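Local coordinates for BZZ1 protein (Saccharomyces cerevisiae, PDB 2A28), which acts in endocytosis and vacuolar trafficking and, with type I myosins, restores actin polarity after salt stress, represented here by its second SH3 domain, at residues M3-A8 with I17-G22; P21-T26 with G39-L44; S34-G39 with L47-Y52. One frame throughout, in Å; residues are numbered along the deposited sequence. Where two conformers were deposited one is given.

Contact 1. Residues M3-A8 with I17-G22; sequences MEAIYA and ISIDPG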
ATOM      1  N   MET A   3      -2.925  -4.422  -6.055  1.00  7.97           N
ATOM      2  CA  MET A   3      -2.653  -5.336  -4.942  1.00  8.47           C
ATOM      3  C   MET A   3      -3.811  -5.338  -3.985  1.00  7.21           C
ATOM      4  O   MET A   3      -4.554  -4.375  -3.869  1.00  8.97           O
ATOM      5  CB  MET A   3      -1.394  -4.929  -4.154  1.00  8.61           C
ATOM      6  CG  MET A   3      -0.136  -4.856  -5.013  1.00 11.24           C
ATOM      7  SD  MET A   3       1.288  -4.854  -3.897  1.00 14.88           S
ATOM      8  CE  MET A   3       1.328  -6.650  -3.635  1.00 48.80           C
ATOM      9  N   GLU A   4      -4.026  -6.443  -3.309  1.00  7.45           N
ATOM     10  CA  GLU A   4      -5.090  -6.588  -2.298  1.00  6.23           C
ATOM     11  C   GLU A   4      -4.432  -6.731  -0.931  1.00  6.89           C
ATOM     12  O   GLU A   4      -3.607  -7.642  -0.739  1.00  6.78           O
ATOM     13  CB  GLU A   4      -5.978  -7.783  -2.573  1.00 11.68           C
ATOM     14  CG  GLU A   4      -6.896  -8.144  -1.431  1.00 14.75           C
ATOM     15  CD  GLU A   4      -7.803  -9.328  -1.667  1.00 23.05           C
ATOM     16  OE1 GLU A   4      -7.717  -9.978  -2.724  1.00 25.41           O
ATOM     17  OE2 GLU A   4      -8.627  -9.601  -0.768  1.00 31.10           O
ATOM     18  N   ALA A   5      -4.760  -5.890  -0.002  1.00  6.32           N
ATOM     19  CA  ALA A   5      -4.257  -5.923   1.356  1.00  6.16           C
ATOM     20  C   ALA A   5      -4.787  -7.192   2.037  1.00  6.09           C
ATOM     21  O   ALA A   5      -5.946  -7.505   1.982  1.00  7.22           O
ATOM     22  CB  ALA A   5      -4.648  -4.674   2.148  1.00  8.14           C
ATOM     23  N   ILE A   6      -3.867  -7.878   2.671  1.00  5.88           N
ATOM     24  CA  ILE A   6      -4.251  -9.050   3.479  1.00  7.44           C
ATOM     25  C   ILE A   6      -3.909  -8.849   4.951  1.00  7.89           C
ATOM     26  O   ILE A   6      -4.336  -9.740   5.739  1.00  8.41           O
ATOM     27  CB  ILE A   6      -3.640 -10.349   2.905  1.00  9.40           C
ATOM     28  CG1 ILE A   6      -2.152 -10.300   2.649  1.00 13.75           C
ATOM     29  CG2 ILE A   6      -4.390 -10.713   1.614  1.00 14.61           C
ATOM     30  CD1 ILE A   6      -1.495 -11.671   2.396  1.00 19.84           C
ATOM     31  N   TYR A   7      -3.208  -7.823   5.341  1.00  6.84           N
ATOM     32  CA  TYR A   7      -2.898  -7.447   6.728  1.00  6.61           C
ATOM     33  C   TYR A   7      -3.051  -5.936   6.835  1.00  7.05           C
ATOM     34  O   TYR A   7      -2.900  -5.164   5.886  1.00  9.50           O
ATOM     35  CB  TYR A   7      -1.467  -7.873   7.085  1.00  8.52           C
ATOM     36  CG  TYR A   7      -1.279  -9.387   7.067  1.00  9.61           C
ATOM     37  CD1 TYR A   7      -1.894 -10.254   7.973  1.00 11.27           C
ATOM     38  CD2 TYR A   7      -0.472  -9.895   6.072  1.00 13.29           C
ATOM     39  CE1 TYR A   7      -1.690 -11.619   7.891  1.00 12.57           C
ATOM     40  CE2 TYR A   7      -0.283 -11.265   6.012  1.00 14.42           C
ATOM     41  CZ  TYR A   7      -0.874 -12.130   6.900  1.00 13.93           C
ATOM     42  OH  TYR A   7      -0.657 -13.486   6.823  1.00 21.19           O
ATOM     43  N   ALA A   8      -3.375  -5.469   8.039  1.00  7.13           N
ATOM     44  CA  ALA A   8      -3.521  -4.061   8.341  1.00  7.36           C
ATOM     45  C   ALA A   8      -2.152  -3.434   8.545  1.00  7.37           C
ATOM     46  O   ALA A   8      -1.267  -4.001   9.146  1.00  7.67           O
ATOM     47  CB  ALA A   8      -4.292  -3.836   9.634  1.00  7.96           C
ATOM     48  N   ILE A  17       0.454   5.399   3.863  1.00  7.39           N
ATOM     49  CA  ILE A  17      -0.998   5.281   4.000  1.00  8.70           C
ATOM     50  C   ILE A  17      -1.329   4.044   4.831  1.00  7.45           C
ATOM     51  O   ILE A  17      -0.673   3.022   4.793  1.00  8.65           O
ATOM     52  CB  ILE A  17      -1.754   5.251   2.665  1.00 10.50           C
ATOM     53  CG1 ILE A  17      -1.268   4.137   1.740  1.00 10.07           C
ATOM     54  CG2 ILE A  17      -1.772   6.623   1.964  1.00 13.81           C
ATOM     55  CD1 ILE A  17      -2.193   3.869   0.597  1.00 10.80           C
ATOM     56  N   SER A  18      -2.378   4.197   5.604  1.00  7.58           N
ATOM     57  CA  SER A  18      -2.962   3.034   6.315  1.00  6.66           C
ATOM     58  C   SER A  18      -3.750   2.169   5.343  1.00  6.64           C
ATOM     59  O   SER A  18      -4.490   2.649   4.535  1.00  6.94           O
ATOM     60  CB  SER A  18      -3.836   3.499   7.480  1.00  6.93           C
ATOM     61  OG  SER A  18      -3.030   4.218   8.436  1.00  8.59           O
ATOM     62  N   ILE A  19      -3.581   0.861   5.438  1.00  5.50           N
ATOM     63  CA  ILE A  19      -4.342  -0.143   4.677  1.00  6.47           C
ATOM     64  C   ILE A  19      -4.956  -1.117   5.644  1.00  6.36           C
ATOM     65  O   ILE A  19      -4.460  -1.353   6.729  1.00  6.86           O
ATOM     66  CB  ILE A  19      -3.448  -0.802   3.633  1.00  6.08           C
ATOM     67  CG1 ILE A  19      -2.294  -1.593   4.247  1.00  7.65           C
ATOM     68  CG2 ILE A  19      -2.953   0.274   2.700  1.00  8.02           C
ATOM     69  CD1 ILE A  19      -1.544  -2.471   3.286  1.00  7.87           C
ATOM     70  N   ASP A  20      -6.076  -1.700   5.159  1.00  5.43           N
ATOM     71  CA  ASP A  20      -6.851  -2.680   5.911  1.00  6.76           C
ATOM     72  C   ASP A  20      -7.093  -3.868   4.997  1.00  6.22           C
ATOM     73  O   ASP A  20      -7.202  -3.727   3.785  1.00  6.76           O
ATOM     74  CB  ASP A  20      -8.214  -2.136   6.350  1.00  8.37           C
ATOM     75  CG  ASP A  20      -8.070  -0.875   7.176  1.00 10.37           C
ATOM     76  OD1 ASP A  20      -7.638  -1.021   8.351  1.00 11.14           O
ATOM     77  OD2 ASP A  20      -8.334   0.269   6.738  1.00 15.54           O
ATOM     78  N   PRO A  21      -7.189  -5.056   5.609  1.00  6.63           N
ATOM     79  CA  PRO A  21      -7.542  -6.249   4.814  1.00  6.07           C
ATOM     80  C   PRO A  21      -8.704  -6.022   3.876  1.00  7.09           C
ATOM     81  O   PRO A  21      -9.718  -5.409   4.291  1.00  7.62           O
ATOM     82  CB  PRO A  21      -7.883  -7.272   5.887  1.00  7.61           C
ATOM     83  CG  PRO A  21      -6.944  -6.917   6.997  1.00  8.33           C
ATOM     84  CD  PRO A  21      -7.004  -5.381   7.033  1.00  8.24           C
ATOM     85  N   GLY A  22      -8.556  -6.419   2.636  1.00  7.44           N
ATOM     86  CA  GLY A  22      -9.568  -6.300   1.612  1.00  6.96           C
ATOM     87  C   GLY A  22      -9.423  -5.043   0.775  1.00  7.20           C
ATOM     88  O   GLY A  22     -10.086  -4.991  -0.286  1.00  8.50           O
TER
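Ile-19 meets Ala-5 where the RT loop of this SH3 domain closes on itself. The segment 3-8 leaves the first strand, and 17-22 returns toward the strand 24-27. The CD1 of Ile-19 lies 4.0 Å from Ala-5 CB. Its CG1 sits between the backbone N and the carbonyl carbon (chi1 64°), and this turns the CG1-CD1 branch toward Ala-5 and the carbonyl of Tyr-7. The same side chain also packs on Ile-25 and Phe-48 in the core. Its own carbonyl O takes a CA-H...O contact from Ala-8, with Ala-8 CA at 3.3 Å.

Asp-20 contributes its backbone here, since its CB points away from 3-8. Asp-20 O presses close on the methyl of Ala-5, at 3.2 Å from Ala-5 CB. The backbone N of Asp-20 is held from outside the contact by the carboxylate of Asp-23.

Pro-21 lays the CD corner of its ring alongside Ala-8. Pro-21 CD is 3.8 Å from Ala-8 N and 4.1 Å from Ala-8 CB. Its CA also approaches the carbonyl of Ala-5, with Pro-21 CA 3.5 Å from Ala-5 O.

Gly-22 then makes the hydrogen bond of the contact. Gly-22 N donates to Ala-5 O at 2.9 Å, almost straight at 175°, with the donor tilted 33° from the carbonyl plane. A side chain on Gly-22 would jam against the carbonyl O of Pro-21, which explains why glycine sits at these backbone angles.

Ala-5 thus takes part through both its methyl and its carbonyl. Its methyl is buried against Ile-19 and Asp-20, and its carbonyl takes one N-H and one weak C-H donor. The closure rests on main-chain polar atoms and small apolar groups, not on charge pairing.

Contact 2. Residues P21-T26 with G39-L44; sequences PGDIIT and GECDGL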
ATOM      1  N   PRO A  21      -7.189  -5.056   5.609  1.00  6.63           N
ATOM      2  CA  PRO A  21      -7.542  -6.249   4.814  1.00  6.07           C
ATOM      3  C   PRO A  21      -8.704  -6.022   3.876  1.00  7.09           C
ATOM      4  O   PRO A  21      -9.718  -5.409   4.291  1.00  7.62           O
ATOM      5  CB  PRO A  21      -7.883  -7.272   5.887  1.00  7.61           C
ATOM      6  CG  PRO A  21      -6.944  -6.917   6.997  1.00  8.33           C
ATOM      7  CD  PRO A  21      -7.004  -5.381   7.033  1.00  8.24           C
ATOM      8  N   GLY A  22      -8.556  -6.419   2.636  1.00  7.44           N
ATOM      9  CA  GLY A  22      -9.568  -6.300   1.612  1.00  6.96           C
ATOM     10  C   GLY A  22      -9.423  -5.043   0.775  1.00  7.20           C
ATOM     11  O   GLY A  22     -10.086  -4.991  -0.286  1.00  8.50           O
ATOM     12  N   ASP A  23      -8.593  -4.088   1.153  1.00  7.01           N
ATOM     13  CA  ASP A  23      -8.337  -2.931   0.310  1.00  7.87           C
ATOM     14  C   ASP A  23      -7.758  -3.330  -1.036  1.00  6.55           C
ATOM     15  O   ASP A  23      -6.810  -4.142  -1.058  1.00  8.71           O
ATOM     16  CB  ASP A  23      -7.415  -1.909   0.976  1.00  7.90           C
ATOM     17  CG  ASP A  23      -7.898  -1.138   2.156  1.00  7.97           C
ATOM     18  OD1 ASP A  23      -9.127  -1.134   2.416  1.00  8.50           O
ATOM     19  OD2 ASP A  23      -7.080  -0.434   2.788  1.00  8.90           O
ATOM     20  N   ILE A  24      -8.268  -2.785  -2.105  1.00  6.60           N
ATOM     21  CA  ILE A  24      -7.723  -2.988  -3.454  1.00  7.33           C
ATOM     22  C   ILE A  24      -6.971  -1.703  -3.801  1.00  7.74           C
ATOM     23  O   ILE A  24      -7.594  -0.634  -3.962  1.00  7.44           O
ATOM     24  CB  ILE A  24      -8.775  -3.316  -4.504  1.00 10.39           C
ATOM     25  CG1 ILE A  24      -9.604  -4.549  -4.137  1.00 11.80           C
ATOM     26  CG2 ILE A  24      -8.142  -3.466  -5.891  1.00 12.51           C
ATOM     27  CD1 ILE A  24      -8.707  -5.769  -3.867  1.00 15.20           C
ATOM     28  N   ILE A  25      -5.689  -1.833  -3.904  1.00  6.78           N
ATOM     29  CA  ILE A  25      -4.768  -0.730  -4.041  1.00  6.73           C
ATOM     30  C   ILE A  25      -4.148  -0.676  -5.441  1.00  7.05           C
ATOM     31  O   ILE A  25      -3.495  -1.623  -5.861  1.00  8.36           O
ATOM     32  CB  ILE A  25      -3.650  -0.764  -2.968  1.00  7.51           C
ATOM     33  CG1 ILE A  25      -4.205  -0.980  -1.561  1.00  6.83           C
ATOM     34  CG2 ILE A  25      -2.834   0.496  -3.050  1.00  8.92           C
ATOM     35  CD1 ILE A  25      -3.161  -1.553  -0.614  1.00 10.26           C
ATOM     36  N   THR A  26      -4.354   0.397  -6.184  1.00  6.80           N
ATOM     37  CA  THR A  26      -3.770   0.548  -7.517  1.00  7.09           C
ATOM     38  C   THR A  26      -2.307   0.920  -7.366  1.00  5.83           C
ATOM     39  O   THR A  26      -1.952   1.864  -6.614  1.00  7.49           O
ATOM     40  CB  THR A  26      -4.519   1.646  -8.282  1.00  7.89           C
ATOM     41  OG1 THR A  26      -5.888   1.170  -8.391  1.00  7.76           O
ATOM     42  CG2 THR A  26      -3.922   1.808  -9.664  1.00  9.78           C
ATOM     43  N   GLY A  39       1.053   3.590  -3.930  1.00  5.81           N
ATOM     44  CA  GLY A  39      -0.175   3.364  -4.663  1.00  6.36           C
ATOM     45  C   GLY A  39      -1.328   4.149  -4.070  1.00  6.81           C
ATOM     46  O   GLY A  39      -1.162   4.953  -3.191  1.00  6.71           O
ATOM     47  N   GLU A  40      -2.495   3.828  -4.594  1.00  6.19           N
ATOM     48  CA  GLU A  40      -3.684   4.599  -4.235  1.00  8.33           C
ATOM     49  C   GLU A  40      -4.894   3.685  -4.014  1.00  7.77           C
ATOM     50  O   GLU A  40      -5.111   2.774  -4.812  1.00  7.79           O
ATOM     51  CB  GLU A  40      -3.927   5.465  -5.474  0.50  9.62           C
ATOM     52  CG  GLU A  40      -5.134   6.304  -5.704  0.50  7.92           C
ATOM     53  CD  GLU A  40      -6.248   5.607  -6.460  0.50  9.12           C
ATOM     54  OE1 GLU A  40      -7.414   5.633  -5.998  0.50 13.35           O
ATOM     55  OE2 GLU A  40      -6.017   5.011  -7.551  0.50  6.97           O
ATOM     56  N   CYS A  41      -5.682   3.984  -3.001  1.00  8.30           N
ATOM     57  CA  CYS A  41      -6.904   3.220  -2.716  1.00  9.14           C
ATOM     58  C   CYS A  41      -8.010   4.228  -2.434  1.00  7.94           C
ATOM     59  O   CYS A  41      -7.973   4.915  -1.424  1.00  9.40           O
ATOM     60  CB  CYS A  41      -6.714   2.261  -1.567  1.00  9.72           C
ATOM     61  SG  CYS A  41      -8.189   1.264  -1.197  1.00  9.94           S
ATOM     62  N   ASP A  42      -8.935   4.352  -3.392  1.00  9.22           N
ATOM     63  CA  ASP A  42     -10.062   5.277  -3.299  1.00 10.36           C
ATOM     64  C   ASP A  42      -9.539   6.690  -3.156  1.00 10.11           C
ATOM     65  O   ASP A  42     -10.136   7.489  -2.468  1.00 11.33           O
ATOM     66  CB  ASP A  42     -10.932   4.813  -2.140  1.00 10.96           C
ATOM     67  CG  ASP A  42     -11.721   3.565  -2.402  1.00 10.62           C
ATOM     68  OD1 ASP A  42     -11.822   3.121  -3.562  1.00 10.39           O
ATOM     69  OD2 ASP A  42     -12.230   2.990  -1.407  1.00 12.60           O
ATOM     70  N   GLY A  43      -8.478   6.938  -3.903  1.00 11.07           N
ATOM     71  CA  GLY A  43      -7.852   8.231  -3.879  1.00 10.87           C
ATOM     72  C   GLY A  43      -6.903   8.487  -2.733  1.00  9.74           C
ATOM     73  O   GLY A  43      -6.202   9.489  -2.796  1.00 12.61           O
ATOM     74  N   LEU A  44      -6.825   7.667  -1.704  1.00 10.71           N
ATOM     75  CA  LEU A  44      -5.837   7.779  -0.645  1.00 10.21           C
ATOM     76  C   LEU A  44      -4.512   7.253  -1.235  1.00 10.19           C
ATOM     77  O   LEU A  44      -4.499   6.072  -1.609  1.00 12.30           O
ATOM     78  CB  LEU A  44      -6.276   6.899   0.516  1.00 10.82           C
ATOM     79  CG  LEU A  44      -5.389   6.901   1.750  1.00 11.33           C
ATOM     80  CD1 LEU A  44      -5.371   8.274   2.402  1.00 20.49           C
ATOM     81  CD2 LEU A  44      -5.795   5.819   2.746  1.00 11.80           C
TER
HETATM   82  O   HOH W   1      -7.384   3.357  -9.142  1.00 12.19           O
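Antiparallel pairing of Thr-26 with Glu-40 joins two neighbouring strands of the SH3 beta barrel, 24-27 and 36-41, which the n-Src loop connects. The two residues form a hydrogen-bonded pair. Thr-26 N donates to Glu-40 O at 2.8 Å. Glu-40 N returns a bond to Thr-26 O at 2.9 Å.

Gly-39 fits tightly beside this pair. A CB there would clash with Thr-26 O and crowd CG2 of Ile-25. Ile-25 faces the core, where it also packs on Ile-19 and Cys-53. Its CG2 is anti to the backbone N and rests over the peptide between Gly-39 and Glu-40. Its CG1 branch takes the other direction and lies 4.1 Å from Cys-41 CB.

Cys-41 swings SG anti to its backbone N (chi1 -179°), which carries the sulfur toward Asp-23. There SG lies 3.9 Å from Asp-23 CB. The carboxylate of Asp-23 serves another partner, the backbone N of Asp-20. From Cys-41 to Leu-44 the chain reverses in a type I' turn, the distal loop of the fold.

Thr-26 and Glu-40 point their side chains the same way, side by side. In one of the two conformers of Glu-40, a water joins them, 2.8 Å from Thr-26 OG1 and donating to Glu-40 OE2 at 2.7 Å. In that conformer Glu-40 OE1 accepts from Gly-43 N at 2.7 Å through its anti lone pair.

Contact 3. Residues S34-G39 with L47-Y52; sequences SGWTYG and LFPTSY
Thr-37 and Phe-48 pair across the antiparallel strands 36-41 and 44-49, whose hairpin the distal turn closes in this SH3 fold. Thr-37 N donates to Phe-48 O, and Phe-48 N to Thr-37 O. Phe-48 CG stands between its backbone N and carbonyl carbon (chi1 56°). This swings the ring under Thr-37, whose CB lies 4.1 Å from the ring centroid over one face, a CH-pi contact. Thr-37 CG2 reaches the far end of the ring, 3.5 Å from Phe-48 CZ. The edge of the ring approaches Gly-39 N. The ring also packs on Ile-25 in the core. An alanine in place of Phe-48 is likely to open a gap under Thr-37 and beside Gly-39, and to leave Ile-25 without its aromatic partner.

Trp-36 and Pro-49 form the neighbouring non-hydrogen-bonded pair, and the indole lies alongside the proline ring. With CG anti to the carbonyl carbon (chi1 -63°), the indole leans back over the other strand. Trp-36 CZ3 meets Pro-49 CD at 3.7 Å, and Trp-36 CE3 meets Leu-47 CB at 3.9 Å. Leu-47 turns CD2 to Tyr-38, 3.8 Å from Tyr-38 CB. In SH3 domains a tryptophan and proline so placed line the proline-peptide groove, probably so here.

Thr-50 opens the 3-10 turn. Its N donates to Gly-35 O, and Asp-31 holds its hydroxyl. Thr-50 OG1 also lies 2.7 Å from Thr-37 OG1.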
ATOM      1  N   SER A  34      12.815  -1.957  -1.555  1.00  8.73           N
ATOM      2  CA  SER A  34      12.715  -1.341  -0.251  1.00  9.39           C
ATOM      3  C   SER A  34      11.689  -1.956   0.670  1.00  8.55           C
ATOM      4  O   SER A  34      11.775  -1.713   1.890  1.00  9.48           O
ATOM      5  CB  SER A  34      12.349   0.153  -0.379  1.00 10.86           C
ATOM      6  OG  SER A  34      11.012   0.253  -0.863  1.00 11.99           O
ATOM      7  N   GLY A  35      10.763  -2.720   0.118  1.00  7.60           N
ATOM      8  CA  GLY A  35       9.679  -3.269   0.926  1.00  8.96           C
ATOM      9  C   GLY A  35       8.415  -2.440   0.855  1.00  6.77           C
ATOM     10  O   GLY A  35       7.413  -2.820   1.478  1.00  6.81           O
ATOM     11  N   TRP A  36       8.435  -1.283   0.165  1.00  6.18           N
ATOM     12  CA  TRP A  36       7.301  -0.360   0.073  1.00  6.34           C
ATOM     13  C   TRP A  36       6.856  -0.260  -1.358  1.00  6.59           C
ATOM     14  O   TRP A  36       7.663  -0.090  -2.276  1.00  7.74           O
ATOM     15  CB  TRP A  36       7.727   1.013   0.616  1.00  7.89           C
ATOM     16  CG  TRP A  36       8.091   0.905   2.062  1.00  7.48           C
ATOM     17  CD1 TRP A  36       9.346   0.615   2.510  1.00  7.92           C
ATOM     18  CD2 TRP A  36       7.268   1.078   3.214  1.00  8.73           C
ATOM     19  NE1 TRP A  36       9.364   0.574   3.875  1.00  8.82           N
ATOM     20  CE2 TRP A  36       8.097   0.862   4.343  1.00  9.03           C
ATOM     21  CE3 TRP A  36       5.917   1.398   3.382  1.00  9.02           C
ATOM     22  CZ2 TRP A  36       7.594   0.953   5.616  1.00  8.79           C
ATOM     23  CZ3 TRP A  36       5.421   1.489   4.657  1.00 10.15           C
ATOM     24  CH2 TRP A  36       6.261   1.262   5.729  1.00  9.37           C
ATOM     25  N   THR A  37       5.544  -0.189  -1.527  1.00  6.54           N
ATOM     26  CA  THR A  37       4.903   0.139  -2.808  1.00  5.67           C
ATOM     27  C   THR A  37       4.182   1.454  -2.650  1.00  5.12           C
ATOM     28  O   THR A  37       3.673   1.764  -1.556  1.00  5.36           O
ATOM     29  CB  THR A  37       3.920  -0.962  -3.158  1.00  6.23           C
ATOM     30  OG1 THR A  37       4.625  -2.204  -3.323  1.00  6.47           O
ATOM     31  CG2 THR A  37       3.104  -0.698  -4.422  1.00  7.54           C
ATOM     32  N   TYR A  38       4.219   2.259  -3.683  1.00  5.51           N
ATOM     33  CA  TYR A  38       3.498   3.544  -3.708  1.00  5.97           C
ATOM     34  C   TYR A  38       2.227   3.305  -4.509  1.00  5.63           C
ATOM     35  O   TYR A  38       2.294   2.860  -5.674  1.00  5.72           O
ATOM     36  CB  TYR A  38       4.363   4.586  -4.403  1.00  7.45           C
ATOM     37  CG  TYR A  38       3.749   5.970  -4.480  1.00  6.13           C
ATOM     38  CD1 TYR A  38       3.456   6.649  -3.324  1.00  7.73           C
ATOM     39  CD2 TYR A  38       3.529   6.529  -5.724  1.00  6.77           C
ATOM     40  CE1 TYR A  38       2.909   7.907  -3.422  1.00 10.25           C
ATOM     41  CE2 TYR A  38       2.959   7.820  -5.803  1.00  7.78           C
ATOM     42  CZ  TYR A  38       2.662   8.486  -4.632  1.00  9.09           C
ATOM     43  OH  TYR A  38       2.104   9.762  -4.629  1.00 11.71           O
ATOM     44  N   GLY A  39       1.053   3.590  -3.930  1.00  5.81           N
ATOM     45  CA  GLY A  39      -0.175   3.364  -4.663  1.00  6.36           C
ATOM     46  C   GLY A  39      -1.328   4.149  -4.070  1.00  6.81           C
ATOM     47  O   GLY A  39      -1.162   4.953  -3.191  1.00  6.71           O
ATOM     48  N   LEU A  47       2.739   5.375   0.464  1.00  5.66           N
ATOM     49  CA  LEU A  47       3.521   4.188   0.619  1.00  5.74           C
ATOM     50  C   LEU A  47       2.884   3.214   1.632  1.00  5.63           C
ATOM     51  O   LEU A  47       2.431   3.583   2.686  1.00  6.57           O
ATOM     52  CB  LEU A  47       4.931   4.496   1.165  1.00  6.90           C
ATOM     53  CG  LEU A  47       5.787   5.416   0.304  1.00  7.21           C
ATOM     54  CD1 LEU A  47       7.046   5.826   1.034  1.00 10.25           C
ATOM     55  CD2 LEU A  47       6.156   4.721  -1.000  1.00 10.51           C
ATOM     56  N   PHE A  48       2.971   1.929   1.281  1.00  5.56           N
ATOM     57  CA  PHE A  48       2.494   0.881   2.193  1.00  6.94           C
ATOM     58  C   PHE A  48       3.391  -0.340   2.022  1.00  5.71           C
ATOM     59  O   PHE A  48       4.055  -0.507   0.985  1.00  5.62           O
ATOM     60  CB  PHE A  48       1.025   0.473   1.906  1.00  7.44           C
ATOM     61  CG  PHE A  48       0.805   0.042   0.493  1.00  7.83           C
ATOM     62  CD1 PHE A  48       0.827  -1.306   0.146  1.00  7.06           C
ATOM     63  CD2 PHE A  48       0.579   0.933  -0.522  1.00  9.34           C
ATOM     64  CE1 PHE A  48       0.682  -1.727  -1.137  1.00  7.06           C
ATOM     65  CE2 PHE A  48       0.417   0.551  -1.807  1.00  8.87           C
ATOM     66  CZ  PHE A  48       0.424  -0.796  -2.136  1.00  7.90           C
ATOM     67  N   PRO A  49       3.417  -1.237   3.012  1.00  6.29           N
ATOM     68  CA  PRO A  49       4.310  -2.390   2.889  1.00  6.38           C
ATOM     69  C   PRO A  49       3.801  -3.427   1.904  1.00  6.13           C
ATOM     70  O   PRO A  49       2.713  -3.987   2.045  1.00  6.11           O
ATOM     71  CB  PRO A  49       4.402  -2.957   4.307  1.00  8.59           C
ATOM     72  CG  PRO A  49       3.814  -1.916   5.207  1.00 13.78           C
ATOM     73  CD  PRO A  49       2.843  -1.143   4.354  1.00  8.13           C
ATOM     74  N   THR A  50       4.619  -3.754   0.914  1.00  5.89           N
ATOM     75  CA  THR A  50       4.263  -4.692  -0.124  1.00  6.56           C
ATOM     76  C   THR A  50       3.832  -6.038   0.418  1.00  6.83           C
ATOM     77  O   THR A  50       2.898  -6.672  -0.063  1.00  6.15           O
ATOM     78  CB  THR A  50       5.487  -4.892  -1.050  1.00  6.92           C
ATOM     79  OG1 THR A  50       5.939  -3.585  -1.386  1.00  7.00           O
ATOM     80  CG2 THR A  50       5.202  -5.693  -2.286  1.00  9.81           C
ATOM     81  N   SER A  51       4.555  -6.526   1.417  1.00  6.40           N
ATOM     82  CA  SER A  51       4.393  -7.829   1.998  1.00  7.61           C
ATOM     83  C   SER A  51       3.119  -7.965   2.834  1.00  7.22           C
ATOM     84  O   SER A  51       2.758  -9.054   3.239  1.00  9.02           O
ATOM     85  CB  SER A  51       5.613  -8.163   2.871  1.00  7.43           C
ATOM     86  OG  SER A  51       5.679  -7.296   4.042  1.00  9.30           O
ATOM     87  N   TYR A  52       2.414  -6.857   3.041  1.00  6.12           N
ATOM     88  CA  TYR A  52       1.072  -6.896   3.631  1.00  6.52           C
ATOM     89  C   TYR A  52      -0.021  -7.103   2.597  1.00  6.76           C
ATOM     90  O   TYR A  52      -1.201  -7.093   3.002  1.00  6.36           O
ATOM     91  CB  TYR A  52       0.834  -5.628   4.441  1.00  6.60           C
ATOM     92  CG  TYR A  52       1.578  -5.455   5.730  1.00  5.88           C
ATOM     93  CD1 TYR A  52       2.933  -5.782   5.853  1.00  9.42           C
ATOM     94  CD2 TYR A  52       0.976  -4.897   6.826  1.00  7.19           C
ATOM     95  CE1 TYR A  52       3.609  -5.591   7.071  1.00 10.43           C
ATOM     96  CE2 TYR A  52       1.611  -4.698   8.009  1.00  7.51           C
ATOM     97  CZ  TYR A  52       2.954  -5.059   8.129  1.00  9.50           C
ATOM     98  OH  TYR A  52       3.635  -4.844   9.306  1.00 10.86           O
TER
HETATM   99  O   HOH W   2       6.966  -5.276   2.503  1.00  7.82           O

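How the contacts relate
Contacts 1 and 2 run on from each other through Pro-21 and Gly-22, with centres about 8 Å apart. The strands 2-4 and 24-27 are adjacent, and Met-3 O probably accepts from Ile-25 N at 2.8 Å. Contacts 2 and 3 share Gly-39 and strand 36-41, on opposite sides of the chain's centre, with their own centres about 12 Å apart. They meet in the core at 3.5 Å between Ile-25 CG2 and Phe-48 CE2. Contacts 1 and 3, about 10 Å apart, are tied by Ile-6 N to Tyr-52 O at 2.8 Å. Tyr-7 of contact 1 and Tyr-52 of contact 3 touch, and both probably line the same groove as Trp-36, as in other SH3 domains.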